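Local coordinates for sulfur oxidation protein SOXB (Thermus thermophilus, PDB 2WDD), which hydrolyses the sulfur-sulfur bond of a cysteine S-thiosulfonate in the sulfur oxidation pathway and carries two manganese ions, at residues 29-34 and 126-131; 109-114 and 310-315; 210-215 and 257-262; 282-287 and 300-305. All blocks are in the same frame, centred on the assembly; numbering follows the deposited sequence.

Interaction 1 (29-34 and 126-131); sequences ATLLYF and LVLDGG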
# COMPACT_ATOMS: atom_id res chain seq x y z
N ALA A 29 -6.98 -19.09 19.06
CA ALA A 29 -6.22 -19.01 17.82
C ALA A 29 -5.54 -17.66 17.71
O ALA A 29 -6.05 -16.65 18.20
CB ALA A 29 -7.14 -19.21 16.62
N THR A 30 -4.40 -17.64 17.05
CA THR A 30 -3.69 -16.39 16.84
C THR A 30 -3.40 -16.23 15.37
O THR A 30 -2.87 -17.14 14.74
CB THR A 30 -2.39 -16.34 17.63
OG1 THR A 30 -2.69 -16.39 19.03
CG2 THR A 30 -1.63 -15.04 17.32
N LEU A 31 -3.73 -15.05 14.85
CA LEU A 31 -3.42 -14.73 13.46
C LEU A 31 -2.27 -13.72 13.47
O LEU A 31 -2.30 -12.73 14.21
CB LEU A 31 -4.65 -14.14 12.75
CG LEU A 31 -5.98 -14.90 12.89
CD1 LEU A 31 -7.07 -14.19 12.13
CD2 LEU A 31 -5.81 -16.34 12.41
N LEU A 32 -1.23 -14.02 12.71
CA LEU A 32 -0.07 -13.14 12.57
C LEU A 32 -0.21 -12.61 11.15
O LEU A 32 -0.04 -13.36 10.18
CB LEU A 32 1.24 -13.90 12.77
CG LEU A 32 1.29 -14.57 14.16
CD1 LEU A 32 2.54 -15.44 14.32
CD2 LEU A 32 1.21 -13.51 15.28
N TYR A 33 -0.63 -11.36 11.05
CA TYR A 33 -1.01 -10.76 9.78
C TYR A 33 -0.16 -9.57 9.36
O TYR A 33 0.09 -8.66 10.14
CB TYR A 33 -2.47 -10.32 9.93
CG TYR A 33 -3.00 -9.41 8.85
CD1 TYR A 33 -2.97 -9.80 7.52
CD2 TYR A 33 -3.64 -8.21 9.18
CE1 TYR A 33 -3.49 -8.97 6.52
CE2 TYR A 33 -4.16 -7.38 8.19
CZ TYR A 33 -4.09 -7.78 6.87
OH TYR A 33 -4.58 -6.95 5.88
N PHE A 34 0.26 -9.57 8.10
CA PHE A 34 0.94 -8.42 7.53
C PHE A 34 0.43 -8.30 6.10
O PHE A 34 -0.11 -9.27 5.55
CB PHE A 34 2.46 -8.56 7.57
CG PHE A 34 2.99 -9.67 6.71
CD1 PHE A 34 3.46 -9.42 5.42
CD2 PHE A 34 3.01 -10.98 7.18
CE1 PHE A 34 3.95 -10.46 4.62
CE2 PHE A 34 3.47 -12.02 6.38
CZ PHE A 34 3.96 -11.75 5.11
N LEU A 126 -1.61 -18.86 12.72
CA LEU A 126 -1.65 -18.84 11.26
C LEU A 126 -0.97 -17.56 10.82
O LEU A 126 -1.17 -16.51 11.44
CB LEU A 126 -3.09 -18.85 10.75
CG LEU A 126 -3.88 -20.15 10.92
CD1 LEU A 126 -5.33 -19.94 10.49
CD2 LEU A 126 -3.22 -21.29 10.13
N VAL A 127 -0.14 -17.67 9.78
CA VAL A 127 0.57 -16.53 9.21
C VAL A 127 -0.18 -16.16 7.93
O VAL A 127 -0.25 -16.96 6.99
CB VAL A 127 2.04 -16.87 8.95
CG1 VAL A 127 2.74 -15.67 8.30
CG2 VAL A 127 2.75 -17.25 10.25
N LEU A 128 -0.74 -14.96 7.92
CA LEU A 128 -1.58 -14.53 6.80
C LEU A 128 -1.00 -13.30 6.17
O LEU A 128 -0.69 -12.33 6.86
CB LEU A 128 -2.98 -14.23 7.30
CG LEU A 128 -3.64 -15.42 8.02
CD1 LEU A 128 -5.00 -15.02 8.54
CD2 LEU A 128 -3.75 -16.61 7.06
N ASP A 129 -0.86 -13.35 4.84
CA ASP A 129 -0.29 -12.26 4.05
C ASP A 129 -1.39 -11.63 3.19
O ASP A 129 -2.05 -12.32 2.41
CB ASP A 129 0.80 -12.85 3.17
CG ASP A 129 1.47 -11.82 2.29
OD1 ASP A 129 1.01 -10.65 2.26
OD2 ASP A 129 2.48 -12.18 1.66
N GLY A 130 -1.63 -10.33 3.37
CA GLY A 130 -2.70 -9.65 2.67
C GLY A 130 -2.46 -9.25 1.23
O GLY A 130 -3.33 -8.62 0.63
N GLY A 131 -1.32 -9.62 0.64
CA GLY A 131 -1.08 -9.31 -0.76
C GLY A 131 -0.28 -8.03 -0.99
O GLY A 131 0.05 -7.32 -0.04
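Phe34 sets its ring against the carboxylate of Asp129, with Phe34 CE1 3.7 Å from Asp129 CG and the two planes 31° apart. Its CG lies between the backbone N and the carbonyl carbon (chi1 65°), which swings the ring back over the neighbouring strand; Val127 CG1 then meets the ring edge at Phe34 CE2, 4.2 Å away. On the opposite face, Leu31 and Leu126 run side by side (Leu31 CD2 to Leu126 CB 4.1 Å). The edge of Tyr33 faces Leu128 O and Gly130 N, where glycine fits because a CB would crowd Tyr33 CE1.

Five backbone bonds, from Leu126 N to Thr30 O (2.9 Å) through Gly130 N to Phe34 O (2.9 Å), make the strands parallel neighbours. Beyond them Asp129 OD1 accepts from Gly131 N (3.0 Å) in an Asx turn, while OD2 bonds to Gln152 and Thr133. Replacing Asp129 by a leucine would probably undo the Asx turn and leave Gln152 and Thr133 without their shared partner.

Strand 29-34 lies between strands 124-129 and 311-320. Leu32 and Val127 pack on helix 104-120, whereas Leu31, Tyr33 and Leu128 pack on strands 257-262 and 281-284 of the second sheet.

Interaction 2 (109-114 and 310-315); sequences ALIRDQ and KALMRV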
# COMPACT_ATOMS: atom_id res chain seq x y z
N ALA A 109 11.97 -12.67 12.01
CA ALA A 109 12.34 -12.87 13.41
C ALA A 109 11.13 -12.66 14.32
O ALA A 109 10.88 -13.45 15.24
CB ALA A 109 13.48 -11.92 13.80
N LEU A 110 10.38 -11.60 14.05
CA LEU A 110 9.19 -11.29 14.84
C LEU A 110 8.09 -12.34 14.68
O LEU A 110 7.51 -12.80 15.66
CB LEU A 110 8.66 -9.90 14.48
CG LEU A 110 7.44 -9.43 15.27
CD1 LEU A 110 7.71 -9.54 16.78
CD2 LEU A 110 7.10 -8.00 14.88
N ILE A 111 7.79 -12.73 13.44
CA ILE A 111 6.77 -13.73 13.20
C ILE A 111 7.15 -15.02 13.93
O ILE A 111 6.30 -15.65 14.56
CB ILE A 111 6.59 -13.99 11.68
CG1 ILE A 111 5.95 -12.78 11.01
CG2 ILE A 111 5.76 -15.26 11.43
CD1 ILE A 111 5.99 -12.81 9.49
N ARG A 112 8.41 -15.42 13.81
CA ARG A 112 8.86 -16.65 14.46
C ARG A 112 8.77 -16.56 15.97
O ARG A 112 8.36 -17.51 16.64
CB ARG A 112 10.29 -16.99 14.02
CG ARG A 112 10.35 -17.56 12.63
CD ARG A 112 11.76 -17.82 12.20
NE ARG A 112 11.81 -18.33 10.84
CZ ARG A 112 12.90 -18.38 10.09
NH1 ARG A 112 14.06 -17.94 10.58
NH2 ARG A 112 12.85 -18.86 8.86
N ASP A 113 9.14 -15.41 16.51
CA ASP A 113 9.08 -15.19 17.95
C ASP A 113 7.65 -15.40 18.43
O ASP A 113 7.39 -16.18 19.35
CB ASP A 113 9.54 -13.77 18.28
CG ASP A 113 9.41 -13.43 19.76
OD1 ASP A 113 10.29 -13.85 20.54
OD2 ASP A 113 8.46 -12.70 20.12
N GLN A 114 6.72 -14.73 17.77
CA GLN A 114 5.32 -14.81 18.16
C GLN A 114 4.71 -16.19 17.97
O GLN A 114 3.96 -16.68 18.82
CB GLN A 114 4.51 -13.73 17.45
CG GLN A 114 4.99 -12.34 17.81
CD GLN A 114 4.70 -11.99 19.26
OE1 GLN A 114 3.55 -12.00 19.67
NE2 GLN A 114 5.74 -11.64 20.02
N LYS A 310 6.28 -2.68 8.04
CA LYS A 310 6.43 -1.92 9.27
C LYS A 310 5.84 -2.53 10.52
O LYS A 310 6.32 -2.25 11.63
CB LYS A 310 6.02 -0.45 9.10
CG LYS A 310 4.53 -0.18 9.01
CD LYS A 310 4.27 1.26 8.55
CE LYS A 310 4.69 2.30 9.59
NZ LYS A 310 4.29 3.72 9.21
N ALA A 311 4.82 -3.36 10.37
CA ALA A 311 4.15 -3.94 11.51
C ALA A 311 3.66 -5.35 11.26
O ALA A 311 3.29 -5.71 10.15
CB ALA A 311 2.96 -3.06 11.91
N LEU A 312 3.59 -6.12 12.34
CA LEU A 312 2.99 -7.44 12.30
C LEU A 312 1.79 -7.30 13.22
O LEU A 312 1.93 -6.88 14.37
CB LEU A 312 3.94 -8.50 12.87
CG LEU A 312 3.30 -9.89 12.86
CD1 LEU A 312 3.16 -10.41 11.42
CD2 LEU A 312 4.12 -10.86 13.71
N MET A 313 0.60 -7.56 12.69
CA MET A 313 -0.60 -7.45 13.50
C MET A 313 -0.88 -8.80 14.14
O MET A 313 -1.07 -9.79 13.43
CB MET A 313 -1.80 -7.02 12.66
CG MET A 313 -2.05 -5.53 12.71
SD MET A 313 -0.63 -4.52 12.29
CE MET A 313 -0.41 -5.00 10.53
N ARG A 314 -0.90 -8.84 15.47
CA ARG A 314 -1.20 -10.08 16.16
C ARG A 314 -2.64 -10.02 16.62
O ARG A 314 -3.02 -9.11 17.37
CB ARG A 314 -0.27 -10.32 17.34
CG ARG A 314 -0.67 -11.57 18.14
CD ARG A 314 0.34 -11.96 19.21
NE ARG A 314 -0.27 -12.95 20.11
CZ ARG A 314 0.36 -13.59 21.08
NH1 ARG A 314 1.65 -13.38 21.29
NH2 ARG A 314 -0.30 -14.44 21.85
N VAL A 315 -3.45 -10.93 16.11
CA VAL A 315 -4.87 -10.95 16.44
C VAL A 315 -5.21 -12.27 17.12
O VAL A 315 -5.23 -13.32 16.48
CB VAL A 315 -5.76 -10.74 15.21
CG1 VAL A 315 -7.23 -10.62 15.61
CG2 VAL A 315 -5.31 -9.50 14.43
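Leu312 points from its strand into the helix, and its forked end is received by Leu110 and Ile111. With CG trans to the backbone N (chi1 178°), both methyls are carried outward: Leu312 CD1 lies 3.7 Å from Ile111 CG1, and Leu312 CD2 is 3.9 Å from Leu110 CG. Ile111 crosses Leu312 at about a right angle, so its CG1 rests against both branches of the fork. Leu110 comes in at a slant and brings CD2 to 3.8 Å from Leu312 CB. Branched aliphatic residues suit this interface, since their methyls fill it without needing polar partners.

One turn along, the contact becomes polar. Arg314 is extended from CG to NE and spans the distance to the helix, while Gln114 bends at chi2 (-68°) and brings its amide round to meet it. Arg314 NH1 donates to Gln114 OE1 at 2.9 Å (160° at the hydrogen), the oxygen lying in the guanidinium plane although the donor is tilted from the carbonyl plane. Gln114 NE2 in turn donates to Asp113 OD2 (2.9 Å) and also bonds to Tyr21 O. Were Gln114 a leucine, Arg314 NH1 would probably lose this acceptor and the arginine tip be held less firmly.

Arg314 NE also forms a salt bridge with Asp316. Helix 104-120 covers the sheet where strand 311-320 runs between strands 29-34 and 323-333; Leu110 and Gln114 reach Leu332, and Ile111 reaches Phe34.

Interaction 3 (210-215 and 257-262); sequences YALAVV and AVVLLS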
# COMPACT_ATOMS: atom_id res chain seq x y z
N TYR A 210 -12.85 -25.87 17.72
CA TYR A 210 -13.58 -25.03 16.77
C TYR A 210 -12.98 -25.15 15.38
O TYR A 210 -11.91 -25.73 15.21
CB TYR A 210 -13.52 -23.56 17.19
CG TYR A 210 -13.78 -23.31 18.65
CD1 TYR A 210 -15.07 -23.07 19.11
CD2 TYR A 210 -12.74 -23.28 19.57
CE1 TYR A 210 -15.32 -22.82 20.44
CE2 TYR A 210 -12.98 -23.05 20.91
CZ TYR A 210 -14.27 -22.81 21.34
OH TYR A 210 -14.51 -22.58 22.67
N ALA A 211 -13.64 -24.55 14.41
CA ALA A 211 -13.15 -24.52 13.04
C ALA A 211 -13.23 -23.07 12.57
O ALA A 211 -14.27 -22.42 12.69
CB ALA A 211 -13.98 -25.43 12.16
N LEU A 212 -12.11 -22.57 12.05
CA LEU A 212 -12.03 -21.19 11.59
C LEU A 212 -11.79 -21.17 10.09
O LEU A 212 -10.81 -21.74 9.62
CB LEU A 212 -10.85 -20.49 12.27
CG LEU A 212 -10.55 -19.03 11.93
CD1 LEU A 212 -11.66 -18.13 12.44
CD2 LEU A 212 -9.22 -18.62 12.55
N ALA A 213 -12.65 -20.48 9.36
CA ALA A 213 -12.48 -20.34 7.91
C ALA A 213 -11.75 -19.03 7.59
O ALA A 213 -12.09 -17.98 8.13
CB ALA A 213 -13.84 -20.32 7.21
N VAL A 214 -10.78 -19.11 6.67
CA VAL A 214 -10.10 -17.93 6.15
C VAL A 214 -10.58 -17.84 4.70
O VAL A 214 -10.32 -18.75 3.90
CB VAL A 214 -8.56 -18.07 6.18
CG1 VAL A 214 -7.88 -16.84 5.54
CG2 VAL A 214 -8.06 -18.23 7.61
N VAL A 215 -11.33 -16.79 4.38
CA VAL A 215 -11.84 -16.56 3.03
C VAL A 215 -10.94 -15.50 2.42
O VAL A 215 -10.55 -14.56 3.11
CB VAL A 215 -13.30 -16.05 3.07
CG1 VAL A 215 -13.85 -15.80 1.65
CG2 VAL A 215 -14.19 -17.02 3.86
N ALA A 257 -16.27 -19.70 12.92
CA ALA A 257 -15.93 -18.29 12.71
C ALA A 257 -15.38 -18.09 11.32
O ALA A 257 -14.80 -19.01 10.75
CB ALA A 257 -14.92 -17.83 13.75
N VAL A 258 -15.57 -16.90 10.77
CA VAL A 258 -15.12 -16.60 9.42
C VAL A 258 -14.28 -15.33 9.38
O VAL A 258 -14.71 -14.28 9.84
CB VAL A 258 -16.33 -16.50 8.46
CG1 VAL A 258 -15.88 -16.04 7.06
CG2 VAL A 258 -17.06 -17.85 8.38
N VAL A 259 -13.08 -15.45 8.83
CA VAL A 259 -12.16 -14.33 8.69
C VAL A 259 -11.99 -14.06 7.20
O VAL A 259 -11.68 -14.99 6.45
CB VAL A 259 -10.79 -14.66 9.31
CG1 VAL A 259 -9.81 -13.47 9.14
CG2 VAL A 259 -10.93 -15.06 10.78
N LEU A 260 -12.16 -12.81 6.77
CA LEU A 260 -11.94 -12.46 5.37
C LEU A 260 -10.56 -11.81 5.26
O LEU A 260 -10.33 -10.77 5.86
CB LEU A 260 -13.00 -11.48 4.86
CG LEU A 260 -12.79 -11.01 3.41
CD1 LEU A 260 -13.03 -12.17 2.44
CD2 LEU A 260 -13.71 -9.85 3.08
N LEU A 261 -9.63 -12.45 4.54
CA LEU A 261 -8.28 -11.92 4.29
C LEU A 261 -8.48 -11.14 2.99
O LEU A 261 -8.66 -11.73 1.93
CB LEU A 261 -7.30 -13.07 4.04
CG LEU A 261 -5.84 -12.74 3.74
CD1 LEU A 261 -5.22 -11.89 4.85
CD2 LEU A 261 -5.07 -14.04 3.57
N SER A 262 -8.59 -9.82 3.12
CA SER A 262 -9.01 -8.96 2.02
C SER A 262 -7.98 -8.03 1.42
O SER A 262 -7.14 -7.45 2.12
CB SER A 262 -10.13 -8.07 2.55
OG SER A 262 -10.73 -7.31 1.52
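Leu212 reaches across to Ala257 at the apolar centre of this strand pair. Leu212 CD1 is 3.5 Å from Ala257 CB, close enough that the small alanine looks well chosen for the place. Further along the same face, Val214 CG1 touches Leu261 CB at 4.1 Å.

On the reverse face Val215 does most of the work, and its two branches serve different neighbours. Its CG1 is turned away from the backbone N (chi1 180°) and meets Leu260 CD1 at 3.8 Å, while CG2, beside that N, crosses obliquely to Val258 CG1 at 3.7 Å. Valine suits such a strand position, for both methyls spring directly from CB and can cover two neighbours at once. Ala213, whose CB is 4.2 Å from Val258 CG2, is small enough for Ile204 of the next strand to pack on it as well.

Between the two apolar faces runs the parallel backbone pairing. Ala213 N donates to Ala257 O, and Val259 N returns a bond to Ala213 O at 2.8 Å. Val215 N then bonds to Val259 O, and Leu261 N to Val215 O at 2.7 Å. The series fades at its start, where Ala257 N to Ala211 O is long (3.4 Å) and weak. Polar side chains take over at the margins: Asn256 OD1 binds Ala211 N, and Ser262 OG bonds to Asp269.

Helix 240-252 lies between these two strands in the chain, so they form a beta-alpha-beta unit, a building block of the layered alpha/beta metallophosphatase fold to which this domain probably belongs.

Interaction 4 (282-287 and 300-305); sequences ILSGHT and TWIVAG. With MN (manganese (II) ion), chain H.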
# COMPACT_ATOMS: atom_id res chain seq x y z
N ILE A 282 -12.33 -9.03 9.46
CA ILE A 282 -11.75 -8.73 8.15
C ILE A 282 -10.34 -8.22 8.42
O ILE A 282 -10.17 -7.31 9.24
CB ILE A 282 -12.54 -7.65 7.34
CG1 ILE A 282 -13.95 -8.15 7.00
CG2 ILE A 282 -11.80 -7.34 6.02
CD1 ILE A 282 -14.87 -7.08 6.44
N LEU A 283 -9.36 -8.79 7.72
CA LEU A 283 -7.96 -8.38 7.77
C LEU A 283 -7.86 -7.57 6.46
O LEU A 283 -7.89 -8.14 5.36
CB LEU A 283 -7.04 -9.61 7.76
CG LEU A 283 -7.22 -10.48 9.02
CD1 LEU A 283 -6.36 -11.74 8.97
CD2 LEU A 283 -6.98 -9.67 10.31
N SER A 284 -7.84 -6.25 6.61
CA SER A 284 -7.90 -5.32 5.49
C SER A 284 -6.57 -4.80 4.96
O SER A 284 -5.90 -4.00 5.62
CB SER A 284 -8.76 -4.09 5.86
OG SER A 284 -10.11 -4.42 6.12
N GLY A 285 -6.23 -5.21 3.75
CA GLY A 285 -5.03 -4.74 3.08
C GLY A 285 -5.40 -3.64 2.10
O GLY A 285 -6.48 -3.07 2.16
N HIS A 286 -4.48 -3.37 1.17
CA HIS A 286 -4.68 -2.40 0.09
C HIS A 286 -4.57 -0.92 0.43
O HIS A 286 -3.92 -0.15 -0.29
CB HIS A 286 -5.96 -2.65 -0.70
CG HIS A 286 -6.08 -1.77 -1.90
ND1 HIS A 286 -5.18 -1.83 -2.95
CD2 HIS A 286 -6.91 -0.74 -2.18
CE1 HIS A 286 -5.46 -0.89 -3.83
NE2 HIS A 286 -6.52 -0.22 -3.39
N THR A 287 -5.27 -0.49 1.46
CA THR A 287 -5.24 0.92 1.82
C THR A 287 -4.06 1.32 2.73
O THR A 287 -3.85 2.51 2.98
CB THR A 287 -6.61 1.40 2.36
OG1 THR A 287 -7.14 0.40 3.24
CG2 THR A 287 -7.60 1.62 1.21
N THR A 300 -18.98 -7.00 12.53
CA THR A 300 -17.64 -7.41 12.11
C THR A 300 -16.56 -6.55 12.74
O THR A 300 -16.73 -5.34 12.88
CB THR A 300 -17.54 -7.27 10.58
OG1 THR A 300 -18.58 -8.04 9.95
CG2 THR A 300 -16.16 -7.68 10.05
N TRP A 301 -15.42 -7.16 13.04
CA TRP A 301 -14.23 -6.42 13.48
C TRP A 301 -13.33 -6.29 12.25
O TRP A 301 -13.19 -7.24 11.49
CB TRP A 301 -13.45 -7.20 14.54
CG TRP A 301 -14.15 -7.26 15.86
CD1 TRP A 301 -14.74 -8.35 16.43
CD2 TRP A 301 -14.34 -6.17 16.77
NE1 TRP A 301 -15.29 -8.00 17.64
CE2 TRP A 301 -15.05 -6.67 17.88
CE3 TRP A 301 -13.99 -4.82 16.75
CZ2 TRP A 301 -15.43 -5.86 18.95
CZ3 TRP A 301 -14.35 -4.02 17.83
CH2 TRP A 301 -15.06 -4.54 18.91
N ILE A 302 -12.67 -5.15 12.11
CA ILE A 302 -11.75 -4.91 10.98
C ILE A 302 -10.38 -4.52 11.51
O ILE A 302 -10.26 -3.63 12.37
CB ILE A 302 -12.31 -3.82 10.05
CG1 ILE A 302 -13.66 -4.27 9.47
CG2 ILE A 302 -11.33 -3.52 8.91
CD1 ILE A 302 -14.34 -3.22 8.61
N VAL A 303 -9.34 -5.20 11.02
CA VAL A 303 -7.96 -4.90 11.41
C VAL A 303 -7.17 -4.69 10.12
O VAL A 303 -7.16 -5.56 9.24
CB VAL A 303 -7.36 -6.05 12.23
CG1 VAL A 303 -5.87 -5.84 12.46
CG2 VAL A 303 -8.13 -6.19 13.55
N ALA A 304 -6.49 -3.55 10.00
CA ALA A 304 -5.72 -3.22 8.80
C ALA A 304 -4.33 -3.86 8.80
O ALA A 304 -3.75 -4.10 9.86
CB ALA A 304 -5.59 -1.71 8.65
N GLY A 305 -3.78 -4.06 7.61
CA GLY A 305 -2.48 -4.71 7.46
C GLY A 305 -1.22 -3.87 7.34
O GLY A 305 -0.12 -4.41 7.20
MN MN H . -3.18 -2.94 -3.32
O HOH W 1 -2.29 -1.37 -2.21
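Trp301 gives its backbone oxygen to Ile282 N (2.8 Å), but its indole leads away from strand 282-284 and rests on Pro294 and Leu327. The second flat group, the imidazole of His286, lies past the other end of the pairing. It stacks with Tyr219, and its ND1 binds a manganese ion at 2.3 Å; a first torsion of -173°, which puts CG beside the carbonyl carbon, carries the ring to the metal.

Between these ends the strands run parallel. Val303 N donates to Ile282 O, Ser284 N to Val303 O, and Gly305 N to Ser284 O at 2.9 Å, this last donor standing above the carbonyl plane. Ile282 CG1 slants past Thr300 CG2 at 3.8 Å, and on the other face Leu283 and Val303 lie side by side (Leu283 CD2 to Val303 CB 4.1 Å).

A water 2.1 Å from the manganese donates to His286 O at 2.8 Å, so this one residue holds the metal through its ring and a metal-bound water through its backbone. Asp132, His163 and His263 complete the protein ligands. Gly285 and His286, followed by Thr287 and by His288, a ligand of the second manganese, form a Gly-His-X-His sequence at a strand end, characteristic of the two-metal site of metallophosphatases.

From the N terminus, interaction 1 closes the first loop by pairing strand 29-34 with strand 124-129. Helix 104-120 lies within that loop and opens interaction 2, which closes only at 310-315; interactions 1 and 2 therefore cross, and both reach the first sheet. Interactions 3 and 4 are nested within the long loop of interaction 2 and follow each other in series. They share the second sheet, where strands 257-262 and 281-284 are neighbours. The two sheets meet, among other places, where Tyr33 of interaction 1 touches Leu261 of interaction 3 and, through its OH, probably bonds to Ser284 O of interaction 4; Met313 of interaction 2 also packs against Gly305.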